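Local coordinates for alpha-L-arabinosidase (Xanthomonas axonopodis pv. citri, PDB 6D25), which probably hydrolyses terminal alpha-L-arabinofuranosyl side groups of arabinoxylans, including di-substituted ones, as a trimeric GH51 arabinofuranosidase, at residues P464-I478 with A508-Q520. Numbering follows the deposited sequence.
Sequences PLRAVEGQILTAPAI and ALPAHSIVMLKLQ
Val468 to Leu473 pairs antiparallel with Ile514 to Leu519, the last strand of the chain, within the C-terminal beta-sandwich domain of this GH51 enzyme. Backbone bonds join Glu469 with Lys518, Gln471 with Met516 and Leu473 with Ile514 in both directions, the straightest running from Lys518 N to Glu469 O (2.8 Å, 173°). Gly470 faces Leu517 in a non-hydrogen-bonded pair, their CA atoms 4.2 Å apart.

On one face of the sheet, apolar groups pack toward strand 498-501 and the Pro510 turn. Val468 lies alongside Leu519, CG2 to CD2 3.7 Å, while from the preceding loop Leu465 CD2 meets the other methyl of Leu519, CD1. With CG1 anti to the backbone N (chi1 -178°), Ile472 rests on Val515 CG1 and sends CD1 against CG and CD of Pro510. The other face carries Leu473 and Ile514, which meet helices 346-361 and 393-400, and farther along the side chains of Glu469 and Lys518, which run side by side the same way, their charges 4.4 Å apart (OE1 to NZ), beyond a salt bridge.

Around His512 the contacts are mainly polar, the exception being Ile478 CG2, 3.8 Å from His512 ND1. His512, which with Ser513 faces Asn447 in a G1 beta bulge, has both ring nitrogens engaged: ND1 with Ala450 O, and NE2 donating to Ala475 O, which lies in the ring plane at 2.9 Å. A water links Thr474 OG1 to Ala511 O.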
ATOM      1  N   PRO A 464      41.923  33.048  28.474  1.00 38.91           N
ATOM      2  CA  PRO A 464      42.161  34.244  29.298  1.00 39.79           C
ATOM      3  C   PRO A 464      40.953  35.189  29.220  1.00 39.09           C
ATOM      4  O   PRO A 464      40.470  35.437  28.133  1.00 40.32           O
ATOM      5  CB  PRO A 464      43.424  34.888  28.701  1.00 41.58           C
ATOM      6  CG  PRO A 464      44.012  33.846  27.744  1.00 40.93           C
ATOM      7  CD  PRO A 464      42.866  32.949  27.341  1.00 38.74           C
ATOM      8  N   LEU A 465      40.439  35.665  30.352  1.00 38.60           N
ATOM      9  CA  LEU A 465      39.230  36.492  30.370  1.00 38.36           C
ATOM     10  C   LEU A 465      39.589  37.965  30.432  1.00 39.95           C
ATOM     11  O   LEU A 465      40.430  38.344  31.220  1.00 40.37           O
ATOM     12  CB  LEU A 465      38.412  36.137  31.603  1.00 38.80           C
ATOM     13  CG  LEU A 465      37.883  34.697  31.611  1.00 38.61           C
ATOM     14  CD1 LEU A 465      37.093  34.406  32.882  1.00 39.03           C
ATOM     15  CD2 LEU A 465      36.987  34.407  30.398  1.00 38.39           C
ATOM     16  N   ARG A 466      38.964  38.754  29.592  1.00 40.49           N
ATOM     17  CA  ARG A 466      39.206  40.187  29.567  1.00 42.97           C
ATOM     18  C   ARG A 466      37.909  40.930  29.921  1.00 40.76           C
ATOM     19  O   ARG A 466      37.867  41.822  30.797  1.00 43.97           O
ATOM     20  CB  ARG A 466      39.697  40.597  28.186  1.00 47.26           C
ATOM     21  CG  ARG A 466      41.090  40.104  27.826  1.00 52.65           C
ATOM     22  CD  ARG A 466      41.594  40.800  26.563  1.00 57.44           C
ATOM     23  NE  ARG A 466      41.205  40.166  25.304  1.00 61.45           N
ATOM     24  CZ  ARG A 466      40.278  40.623  24.461  1.00 65.12           C
ATOM     25  NH1 ARG A 466      39.384  41.509  24.886  1.00 66.77           N
ATOM     26  NH2 ARG A 466      40.236  40.168  23.216  1.00 65.43           N
ATOM     27  N   ALA A 467      36.833  40.527  29.278  1.00 36.43           N
ATOM     28  CA  ALA A 467      35.596  41.262  29.412  1.00 35.00           C
ATOM     29  C   ALA A 467      34.414  40.318  29.165  1.00 32.40           C
ATOM     30  O   ALA A 467      34.580  39.242  28.571  1.00 31.76           O
ATOM     31  CB  ALA A 467      35.615  42.426  28.458  1.00 34.39           C
ATOM     32  N   VAL A 468      33.246  40.761  29.600  1.00 30.62           N
ATOM     33  CA  VAL A 468      32.022  40.033  29.328  1.00 28.54           C
ATOM     34  C   VAL A 468      30.903  41.049  29.094  1.00 28.17           C
ATOM     35  O   VAL A 468      30.863  42.130  29.760  1.00 26.77           O
ATOM     36  CB  VAL A 468      31.691  39.072  30.486  1.00 28.42           C
ATOM     37  CG1 VAL A 468      31.567  39.763  31.850  1.00 28.73           C
ATOM     38  CG2 VAL A 468      30.455  38.254  30.195  1.00 27.27           C
ATOM     39  N   GLU A 469      30.046  40.744  28.138  1.00 26.75           N
ATOM     40  CA  GLU A 469      28.851  41.522  27.953  1.00 27.66           C
ATOM     41  C   GLU A 469      27.713  40.541  27.719  1.00 25.96           C
ATOM     42  O   GLU A 469      27.929  39.343  27.515  1.00 24.90           O
ATOM     43  CB  GLU A 469      29.037  42.520  26.810  1.00 30.76           C
ATOM     44  CG  GLU A 469      29.317  41.869  25.487  1.00 34.77           C
ATOM     45  CD  GLU A 469      29.483  42.826  24.314  1.00 38.86           C
ATOM     46  OE1 GLU A 469      28.978  42.515  23.220  1.00 44.72           O
ATOM     47  OE2 GLU A 469      30.120  43.855  24.488  1.00 44.29           O
ATOM     48  N   GLY A 470      26.490  41.027  27.657  1.00 24.59           N
ATOM     49  CA  GLY A 470      25.414  40.079  27.455  1.00 23.91           C
ATOM     50  C   GLY A 470      24.071  40.735  27.336  1.00 23.27           C
ATOM     51  O   GLY A 470      23.936  41.949  27.470  1.00 22.10           O
ATOM     52  N   GLN A 471      23.085  39.870  27.107  1.00 22.94           N
ATOM     53  CA  GLN A 471      21.704  40.257  27.046  1.00 22.98           C
ATOM     54  C   GLN A 471      20.873  39.395  28.001  1.00 21.67           C
ATOM     55  O   GLN A 471      21.226  38.261  28.289  1.00 21.16           O
ATOM     56  CB  GLN A 471      21.205  40.050  25.609  1.00 23.94           C
ATOM     57  CG  GLN A 471      21.861  40.963  24.590  1.00 26.06           C
ATOM     58  CD  GLN A 471      21.185  42.311  24.481  1.00 28.96           C
ATOM     59  OE1 GLN A 471      20.001  42.452  24.114  1.00 31.65           O
ATOM     60  NE2 GLN A 471      21.953  43.343  24.775  1.00 29.99           N
ATOM     61  N   ILE A 472      19.778  39.969  28.475  1.00 20.51           N
ATOM     62  CA  ILE A 472      18.867  39.296  29.403  1.00 19.88           C
ATOM     63  C   ILE A 472      17.455  39.382  28.837  1.00 19.34           C
ATOM     64  O   ILE A 472      17.028  40.432  28.388  1.00 19.15           O
ATOM     65  CB  ILE A 472      18.923  39.856  30.840  1.00 20.19           C
ATOM     66  CG1 ILE A 472      17.973  39.077  31.755  1.00 20.38           C
ATOM     67  CG2 ILE A 472      18.678  41.371  30.895  1.00 20.55           C
ATOM     68  CD1 ILE A 472      18.232  39.296  33.241  1.00 20.99           C
ATOM     69  N   LEU A 473      16.782  38.245  28.883  1.00 18.90           N
ATOM     70  CA  LEU A 473      15.370  38.152  28.603  1.00 18.90           C
ATOM     71  C   LEU A 473      14.636  37.763  29.892  1.00 19.42           C
ATOM     72  O   LEU A 473      14.872  36.676  30.436  1.00 18.84           O
ATOM     73  CB  LEU A 473      15.147  37.121  27.506  1.00 18.82           C
ATOM     74  CG  LEU A 473      13.727  37.047  26.941  1.00 19.13           C
ATOM     75  CD1 LEU A 473      13.366  38.375  26.237  1.00 19.28           C
ATOM     76  CD2 LEU A 473      13.648  35.916  25.924  1.00 19.15           C
ATOM     77  N   THR A 474      13.801  38.685  30.361  1.00 19.85           N
ATOM     78  CA  THR A 474      13.025  38.509  31.568  1.00 20.85           C
ATOM     79  C   THR A 474      11.809  39.444  31.465  1.00 21.22           C
ATOM     80  O   THR A 474      11.584  40.101  30.430  1.00 20.69           O
ATOM     81  CB  THR A 474      13.874  38.717  32.840  1.00 21.84           C
ATOM     82  OG1 THR A 474      13.150  38.273  33.994  1.00 23.03           O
ATOM     83  CG2 THR A 474      14.300  40.147  33.051  1.00 21.87           C
ATOM     84  N   ALA A 475      11.046  39.478  32.526  1.00 21.76           N
ATOM     85  CA  ALA A 475       9.890  40.351  32.646  1.00 23.13           C
ATOM     86  C   ALA A 475       9.570  40.464  34.136  1.00 24.45           C
ATOM     87  O   ALA A 475      10.042  39.641  34.920  1.00 23.64           O
ATOM     88  CB  ALA A 475       8.708  39.820  31.853  1.00 22.95           C
ATOM     89  N   PRO A 476       8.762  41.449  34.518  1.00 27.29           N
ATOM     90  CA  PRO A 476       8.433  41.624  35.934  1.00 28.28           C
ATOM     91  C   PRO A 476       7.630  40.436  36.502  1.00 27.89           C
ATOM     92  O   PRO A 476       7.863  40.061  37.648  1.00 29.85           O
ATOM     93  CB  PRO A 476       7.634  42.941  35.990  1.00 30.04           C
ATOM     94  CG  PRO A 476       7.882  43.603  34.640  1.00 29.98           C
ATOM     95  CD  PRO A 476       8.134  42.471  33.673  1.00 28.32           C
ATOM     96  N   ALA A 477       6.818  39.780  35.690  1.00 26.78           N
ATOM     97  CA  ALA A 477       5.987  38.666  36.183  1.00 26.62           C
ATOM     98  C   ALA A 477       6.161  37.446  35.267  1.00 24.88           C
ATOM     99  O   ALA A 477       6.383  37.609  34.066  1.00 24.18           O
ATOM    100  CB  ALA A 477       4.534  39.096  36.283  1.00 26.47           C
ATOM    101  N   ILE A 478       6.029  36.246  35.829  1.00 24.21           N
ATOM    102  CA  ILE A 478       6.219  35.018  35.041  1.00 23.43           C
ATOM    103  C   ILE A 478       5.205  34.928  33.894  1.00 23.64           C
ATOM    104  O   ILE A 478       5.516  34.399  32.829  1.00 22.35           O
ATOM    105  CB  ILE A 478       6.200  33.752  35.913  1.00 23.06           C
ATOM    106  CG1 ILE A 478       4.891  33.570  36.674  1.00 23.55           C
ATOM    107  CG2 ILE A 478       7.402  33.730  36.849  1.00 23.03           C
ATOM    108  CD1 ILE A 478       4.836  32.286  37.486  1.00 23.78           C
ATOM    109  N   ALA A 508      25.176  37.586  38.532  1.00 25.29           N
ATOM    110  CA  ALA A 508      23.963  37.823  39.336  1.00 25.05           C
ATOM    111  C   ALA A 508      22.749  37.607  38.421  1.00 24.16           C
ATOM    112  O   ALA A 508      22.430  38.425  37.548  1.00 23.92           O
ATOM    113  CB  ALA A 508      24.000  39.210  39.952  1.00 25.50           C
ATOM    114  N   LEU A 509      22.135  36.443  38.567  1.00 23.73           N
ATOM    115  CA  LEU A 509      21.121  35.955  37.618  1.00 23.65           C
ATOM    116  C   LEU A 509      19.730  36.132  38.235  1.00 23.57           C
ATOM    117  O   LEU A 509      19.392  35.443  39.226  1.00 23.78           O
ATOM    118  CB  LEU A 509      21.414  34.479  37.353  1.00 23.90           C
ATOM    119  CG  LEU A 509      20.627  33.858  36.217  1.00 23.89           C
ATOM    120  CD1 LEU A 509      20.855  34.611  34.908  1.00 23.53           C
ATOM    121  CD2 LEU A 509      20.984  32.381  36.047  1.00 24.04           C
ATOM    122  N   PRO A 510      18.934  37.061  37.708  1.00 23.38           N
ATOM    123  CA  PRO A 510      17.612  37.268  38.318  1.00 23.45           C
ATOM    124  C   PRO A 510      16.700  36.041  38.168  1.00 22.21           C
ATOM    125  O   PRO A 510      16.910  35.169  37.291  1.00 21.64           O
ATOM    126  CB  PRO A 510      16.992  38.465  37.551  1.00 23.86           C
ATOM    127  CG  PRO A 510      18.196  39.177  36.966  1.00 23.81           C
ATOM    128  CD  PRO A 510      19.145  38.032  36.636  1.00 23.23           C
ATOM    129  N   ALA A 511      15.695  35.996  39.028  1.00 21.67           N
ATOM    130  CA  ALA A 511      14.623  34.968  38.939  1.00 21.08           C
ATOM    131  C   ALA A 511      14.034  34.969  37.526  1.00 20.32           C
ATOM    132  O   ALA A 511      14.008  36.005  36.869  1.00 19.24           O
ATOM    133  CB  ALA A 511      13.576  35.246  39.990  1.00 21.54           C
ATOM    134  N   HIS A 512      13.560  33.804  37.066  1.00 19.87           N
ATOM    135  CA  HIS A 512      12.804  33.657  35.836  1.00 19.85           C
ATOM    136  C   HIS A 512      13.435  34.467  34.680  1.00 19.48           C
ATOM    137  O   HIS A 512      12.780  35.309  34.056  1.00 18.78           O
ATOM    138  CB  HIS A 512      11.329  33.994  36.060  1.00 21.04           C
ATOM    139  CG  HIS A 512      11.005  35.381  36.533  1.00 21.39           C
ATOM    140  ND1 HIS A 512      10.531  35.613  37.809  1.00 23.27           N
ATOM    141  CD2 HIS A 512      10.982  36.573  35.901  1.00 21.34           C
ATOM    142  CE1 HIS A 512      10.239  36.897  37.950  1.00 23.26           C
ATOM    143  NE2 HIS A 512      10.527  37.520  36.812  1.00 22.53           N
ATOM    144  N   SER A 513      14.691  34.147  34.351  1.00 19.28           N
ATOM    145  CA  SER A 513      15.404  34.928  33.370  1.00 19.38           C
ATOM    146  C   SER A 513      16.336  34.009  32.560  1.00 19.37           C
ATOM    147  O   SER A 513      16.740  32.932  33.013  1.00 18.24           O
ATOM    148  CB  SER A 513      16.183  36.080  34.014  1.00 20.96           C
ATOM    149  OG  SER A 513      17.354  35.617  34.663  1.00 24.00           O
ATOM    150  N   ILE A 514      16.641  34.487  31.353  1.00 18.10           N
ATOM    151  CA  ILE A 514      17.594  33.912  30.469  1.00 18.25           C
ATOM    152  C   ILE A 514      18.660  34.956  30.152  1.00 18.24           C
ATOM    153  O   ILE A 514      18.311  36.052  29.750  1.00 18.05           O
ATOM    154  CB  ILE A 514      16.920  33.458  29.161  1.00 17.90           C
ATOM    155  CG1 ILE A 514      15.776  32.478  29.415  1.00 18.51           C
ATOM    156  CG2 ILE A 514      17.931  32.863  28.176  1.00 17.45           C
ATOM    157  CD1 ILE A 514      14.787  32.436  28.266  1.00 18.53           C
ATOM    158  N   VAL A 515      19.930  34.611  30.279  1.00 18.21           N
ATOM    159  CA  VAL A 515      20.991  35.516  29.808  1.00 18.58           C
ATOM    160  C   VAL A 515      21.847  34.771  28.773  1.00 18.26           C
ATOM    161  O   VAL A 515      22.012  33.547  28.828  1.00 17.00           O
ATOM    162  CB  VAL A 515      21.856  36.062  30.948  1.00 19.97           C
ATOM    163  CG1 VAL A 515      21.016  36.809  31.980  1.00 20.47           C
ATOM    164  CG2 VAL A 515      22.665  34.963  31.636  1.00 20.88           C
ATOM    165  N   MET A 516      22.341  35.536  27.811  1.00 18.38           N
ATOM    166  CA  MET A 516      23.315  35.084  26.845  1.00 18.70           C
ATOM    167  C   MET A 516      24.535  36.002  26.974  1.00 19.53           C
ATOM    168  O   MET A 516      24.417  37.203  26.781  1.00 19.82           O
ATOM    169  CB  MET A 516      22.765  35.087  25.421  1.00 18.28           C
ATOM    170  CG  MET A 516      23.739  34.574  24.388  1.00 18.82           C
ATOM    171  SD  MET A 516      24.189  32.834  24.601  1.00 19.43           S
ATOM    172  CE  MET A 516      22.670  32.063  24.063  1.00 19.37           C
ATOM    173  N   LEU A 517      25.655  35.429  27.383  1.00 20.00           N
ATOM    174  CA  LEU A 517      26.900  36.143  27.676  1.00 21.71           C
ATOM    175  C   LEU A 517      27.924  35.897  26.573  1.00 22.38           C
ATOM    176  O   LEU A 517      28.021  34.782  26.076  1.00 22.16           O
ATOM    177  CB  LEU A 517      27.485  35.643  28.991  1.00 22.14           C
ATOM    178  CG  LEU A 517      26.530  35.686  30.180  1.00 22.59           C
ATOM    179  CD1 LEU A 517      27.228  35.190  31.433  1.00 23.32           C
ATOM    180  CD2 LEU A 517      26.005  37.097  30.391  1.00 23.02           C
ATOM    181  N   LYS A 518      28.608  36.955  26.185  1.00 24.02           N
ATOM    182  CA  LYS A 518      29.656  36.896  25.193  1.00 25.29           C
ATOM    183  C   LYS A 518      30.976  37.272  25.861  1.00 26.78           C
ATOM    184  O   LYS A 518      31.086  38.382  26.453  1.00 25.75           O
ATOM    185  CB  LYS A 518      29.331  37.874  24.065  1.00 26.71           C
ATOM    186  CG  LYS A 518      30.418  38.050  23.013  1.00 28.65           C
ATOM    187  CD  LYS A 518      30.002  39.039  21.970  1.00 30.80           C
ATOM    188  CE  LYS A 518      31.034  39.187  20.884  1.00 34.41           C
ATOM    189  NZ  LYS A 518      30.720  40.251  19.906  1.00 37.12           N
ATOM    190  N   LEU A 519      31.928  36.355  25.849  1.00 28.21           N
ATOM    191  CA  LEU A 519      33.256  36.620  26.400  1.00 33.00           C
ATOM    192  C   LEU A 519      34.130  37.283  25.334  1.00 39.35           C
ATOM    193  O   LEU A 519      34.105  36.896  24.167  1.00 40.26           O
ATOM    194  CB  LEU A 519      33.891  35.318  26.904  1.00 31.94           C
ATOM    195  CG  LEU A 519      33.069  34.563  27.935  1.00 31.84           C
ATOM    196  CD1 LEU A 519      33.794  33.367  28.512  1.00 32.51           C
ATOM    197  CD2 LEU A 519      32.724  35.495  29.071  1.00 32.67           C
ATOM    198  N   GLN A 520      34.890  38.281  25.718  1.00 48.60           N
ATOM    199  CA  GLN A 520      36.041  38.690  24.926  1.00 56.01           C
ATOM    200  C   GLN A 520      37.198  37.752  25.322  1.00 61.99           C
ATOM    201  O   GLN A 520      37.734  37.693  26.476  1.00 67.50           O
ATOM    202  CB  GLN A 520      36.319  40.180  25.145  1.00 60.75           C
ATOM    203  CG  GLN A 520      36.537  40.960  23.851  1.00 65.57           C
ATOM    204  CD  GLN A 520      35.301  41.160  22.994  1.00 69.12           C
ATOM    205  OE1 GLN A 520      34.192  40.681  23.288  1.00 65.33           O
ATOM    206  NE2 GLN A 520      35.497  41.873  21.890  1.00 69.54           N
ATOM    207  OXT GLN A 520      37.552  36.936  24.484  1.00 64.42           O
TER
HETATM  208  O   HOH W   1      13.583  39.219  36.326  1.00 34.84           O